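Local coordinates for protein putative fumarylpyruvate hydrolase (PDB 4MAQ) that is a putative hydrolase of the fumarylacetoacetate hydrolase (FAH) family, built largely of mixed beta-sheets and assembled as a dimer, at residues B[32-35]-B[36-39]; B[191-194]-B[195-199]. All blocks are in the same frame, centred on the assembly; numbering follows the deposited sequence.

Contact 1: residues B[32-35]-B[36-39]; sequences PVRR and VFCV
Phe37 turns its ring back along the chain toward the two arginines that precede the strand. Its CZ lies 3.9 Å from CB of Arg35 and 4.0 Å from CD of the same residue, so the ring rests against the aliphatic part of that side chain; the Arg35 guanidinium plane is 61° from the ring plane. Arg34 arrives differently: its NH1 stands at the edge of the ring, near the ring plane, 4.2 Å from Phe37 CZ. A separate apolar touch joins Val33 CG1 to Val36 CG2 at 3.8 Å; in Val36 this methyl is the branch set anti to the carbonyl carbon, beside the backbone N, which swings it back toward Val33.

The two guanidinium groups come close to each other, Arg35 NE lying 3.3 Å above the plane of the Arg34 group and displaced toward its rim. Carboxylates gathered round the pair probably account for this closeness. Arg34 NE forms a salt bridge with Asp203, which also accepts from the backbone N of Arg35. Asp67 of the second subunit takes one arginine on each carboxylate oxygen, OD2 from Arg34 NH2 and OD1 from Arg35 NE, which probably balances the paired charges. Arg35 NH1 pairs in addition with Asp143 of the second subunit. The extended Arg35 chain, straight from CG to NE (chi2 -177°), carries its charge past Phe37 to these acids.

Residues 32-35 lead from the short strand 30-32 into strand 36-39, which runs antiparallel to strand 61-64 and parallel to strand 204-206 in the large mixed sheet. Val33 and Val36 pack on strand 204-206, through Leu204 and Phe206, whereas the Phe37 ring meets the C-terminal end of helix 186-196 and the loop that follows it.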
# COMPACT_ATOMS: atom_id res chain seq x y z
N PRO B 32 -4.48 11.89 10.40
CA PRO B 32 -3.59 10.72 10.29
C PRO B 32 -4.07 9.80 9.17
O PRO B 32 -5.25 9.44 9.13
CB PRO B 32 -3.74 10.06 11.68
CG PRO B 32 -5.15 10.35 12.07
CD PRO B 32 -5.48 11.72 11.48
N VAL B 33 -3.17 9.44 8.26
CA VAL B 33 -3.53 8.65 7.09
C VAL B 33 -3.41 7.17 7.39
O VAL B 33 -2.37 6.72 7.91
CB VAL B 33 -2.65 9.03 5.87
CG1 VAL B 33 -3.05 8.21 4.64
CG2 VAL B 33 -2.76 10.51 5.55
N ARG B 34 -4.45 6.42 6.99
CA ARG B 34 -4.54 4.99 7.22
C ARG B 34 -4.15 4.28 5.89
O ARG B 34 -2.98 3.91 5.71
CB ARG B 34 -5.93 4.63 7.79
CG ARG B 34 -6.01 3.31 8.53
CD ARG B 34 -5.90 2.06 7.66
NE ARG B 34 -7.05 1.92 6.76
CZ ARG B 34 -7.69 0.78 6.49
NH1 ARG B 34 -8.74 0.80 5.67
NH2 ARG B 34 -7.31 -0.37 7.08
N ARG B 35 -5.10 4.16 4.96
CA ARG B 35 -4.79 3.70 3.60
C ARG B 35 -5.21 4.74 2.57
O ARG B 35 -5.95 5.67 2.92
CB ARG B 35 -5.48 2.36 3.30
CG ARG B 35 -4.90 1.16 4.03
CD ARG B 35 -5.61 -0.12 3.62
NE ARG B 35 -5.34 -1.20 4.57
CZ ARG B 35 -6.03 -2.32 4.64
NH1 ARG B 35 -6.96 -2.62 3.72
NH2 ARG B 35 -5.80 -3.15 5.67
N VAL B 36 -4.72 4.59 1.34
CA VAL B 36 -5.04 5.52 0.26
C VAL B 36 -5.58 4.72 -0.93
O VAL B 36 -4.85 3.89 -1.47
CB VAL B 36 -3.80 6.33 -0.17
CG1 VAL B 36 -4.16 7.31 -1.30
CG2 VAL B 36 -3.21 7.07 1.01
N PHE B 37 -6.83 4.98 -1.32
CA PHE B 37 -7.46 4.28 -2.43
C PHE B 37 -7.64 5.25 -3.58
O PHE B 37 -8.03 6.42 -3.36
CB PHE B 37 -8.83 3.75 -2.01
CG PHE B 37 -8.79 2.89 -0.77
CD1 PHE B 37 -8.43 1.56 -0.87
CD2 PHE B 37 -9.09 3.41 0.49
CE1 PHE B 37 -8.38 0.74 0.25
CE2 PHE B 37 -9.05 2.59 1.60
CZ PHE B 37 -8.70 1.26 1.48
N CYS B 38 -7.43 4.76 -4.80
CA CYS B 38 -7.47 5.64 -5.99
C CYS B 38 -8.32 4.97 -7.05
O CYS B 38 -8.06 3.83 -7.46
CB CYS B 38 -6.07 5.84 -6.55
SG CYS B 38 -4.87 6.44 -5.34
N VAL B 39 -9.36 5.65 -7.50
CA VAL B 39 -10.21 5.08 -8.52
C VAL B 39 -9.54 5.22 -9.89
O VAL B 39 -8.85 6.22 -10.18
CB VAL B 39 -11.62 5.70 -8.44
CG1 VAL B 39 -11.61 7.11 -8.99
CG2 VAL B 39 -12.66 4.82 -9.13

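Contact 2: residues B[191-194]-B[195-199]; sequences AYVS and RSVEL
Arg195 folds back over the side chain of Tyr192, one turn earlier in helix 186-196, in a cation-pi contact. Its NH2 sits 3.1 Å above the ring plane, over the centre, and CZ stands 4.5 Å from the ring centroid, 19° off the normal. The guanidinium is not laid flat on the ring: the planes are 69° apart, so NH2 leads and the rest of the group rises away from the phenol. A bend at chi3 (-71°) turns the chain back to this position, carrying NH1 to 3.7 Å from CB of Ala191.

On another side of the helix, Val193 and Val197 lie side by side and point the same way. Leu199 comes across Val193 at about a right angle, its CD1 3.7 Å from Val193 CG1, and both valines and the leucine pack on Phe37.

The backbone bonding becomes mixed here. Arg195 N bonds to Tyr192 O three residues back, and Val193 O accepts from two donors: Ser196 N, three residues on and above the carbonyl plane, and Val197 N, four on and nearly in line with the C=O bond at 3.2 Å. Ser194 OG turns back along the helix to donate to Ala191 O at 2.7 Å.

The chemistry thus divides by side: an aromatic face that would stabilise the arginine's positive charge, valines and a leucine gathered on Phe37, backbone carbonyls that bind the final turn, and serine hydroxyls, Ser194 OG tying the helix to Ile102 N and Ser196 OG to Arg122 of the second subunit.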
# COMPACT_ATOMS: atom_id res chain seq x y z
N ALA B 191 -18.93 3.37 -1.11
CA ALA B 191 -19.60 2.07 -1.00
C ALA B 191 -18.77 0.93 -1.63
O ALA B 191 -18.59 -0.12 -1.01
CB ALA B 191 -21.00 2.16 -1.62
N TYR B 192 -18.26 1.15 -2.84
CA TYR B 192 -17.47 0.15 -3.54
C TYR B 192 -16.19 -0.22 -2.75
O TYR B 192 -15.89 -1.41 -2.58
CB TYR B 192 -17.09 0.65 -4.93
CG TYR B 192 -18.05 0.26 -6.02
CD1 TYR B 192 -18.13 -1.07 -6.42
CD2 TYR B 192 -18.87 1.19 -6.65
CE1 TYR B 192 -18.98 -1.47 -7.42
CE2 TYR B 192 -19.75 0.81 -7.66
CZ TYR B 192 -19.80 -0.53 -8.04
OH TYR B 192 -20.64 -0.99 -9.04
N VAL B 193 -15.47 0.78 -2.24
CA VAL B 193 -14.26 0.45 -1.48
C VAL B 193 -14.64 -0.39 -0.26
O VAL B 193 -13.99 -1.40 0.05
CB VAL B 193 -13.45 1.69 -1.03
CG1 VAL B 193 -12.32 1.28 -0.08
CG2 VAL B 193 -12.90 2.44 -2.23
N SER B 194 -15.74 -0.01 0.40
CA SER B 194 -16.17 -0.68 1.63
C SER B 194 -16.66 -2.12 1.42
O SER B 194 -16.88 -2.83 2.40
CB SER B 194 -17.29 0.12 2.31
OG SER B 194 -18.54 -0.09 1.67
N ARG B 195 -16.85 -2.55 0.17
CA ARG B 195 -17.22 -3.93 -0.10
C ARG B 195 -15.98 -4.80 -0.34
O ARG B 195 -16.10 -6.02 -0.39
CB ARG B 195 -18.22 -4.01 -1.27
CG ARG B 195 -19.56 -3.38 -0.91
CD ARG B 195 -20.65 -3.67 -1.93
NE ARG B 195 -20.47 -2.97 -3.20
CZ ARG B 195 -21.10 -1.85 -3.54
NH1 ARG B 195 -21.95 -1.26 -2.71
NH2 ARG B 195 -20.87 -1.30 -4.73
N SER B 196 -14.81 -4.18 -0.50
CA SER B 196 -13.55 -4.87 -0.73
C SER B 196 -12.73 -5.03 0.55
O SER B 196 -12.12 -6.09 0.78
CB SER B 196 -12.75 -4.11 -1.76
OG SER B 196 -11.45 -4.67 -1.87
N VAL B 197 -12.72 -3.98 1.38
CA VAL B 197 -12.01 -3.97 2.66
C VAL B 197 -12.90 -3.23 3.64
O VAL B 197 -13.84 -2.57 3.24
CB VAL B 197 -10.64 -3.22 2.58
CG1 VAL B 197 -9.65 -3.92 1.65
CG2 VAL B 197 -10.83 -1.76 2.16
N GLU B 198 -12.57 -3.27 4.92
CA GLU B 198 -13.23 -2.38 5.86
C GLU B 198 -12.63 -0.99 5.69
O GLU B 198 -11.42 -0.80 5.83
CB GLU B 198 -13.06 -2.85 7.31
CG GLU B 198 -13.89 -2.00 8.25
CD GLU B 198 -13.60 -2.26 9.71
OE1 GLU B 198 -12.62 -2.96 10.02
OE2 GLU B 198 -14.38 -1.76 10.53
N LEU B 199 -13.46 -0.01 5.38
CA LEU B 199 -13.03 1.37 5.34
C LEU B 199 -12.79 1.83 6.77
O LEU B 199 -13.49 1.42 7.70
CB LEU B 199 -14.12 2.20 4.69
CG LEU B 199 -13.78 3.55 4.13
CD1 LEU B 199 -12.83 3.41 2.94
CD2 LEU B 199 -15.06 4.31 3.78

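Contacts 1 and 2, both largely buried, meet at Phe37: its CZ lies 3.8 Å from Val197 CG2 and its CE2 3.9 Å from Val193 CG1, so the end of helix 186-196 packs on strand 36-39. Contact 1 is nearer the centre of the chain, its centre about 7 Å away against 16 Å for contact 2. A probable, weak hydrogen bond from Arg34 NH1 to Glu198 O adds a polar tie. The arginines differ in their partners: Arg34 and Arg35 are paired with acids, two of them from the second subunit, whereas Arg195 lies over an aromatic face. Asp143 of the second subunit reaches both contacts, through Arg35 NH1 and Glu198 N.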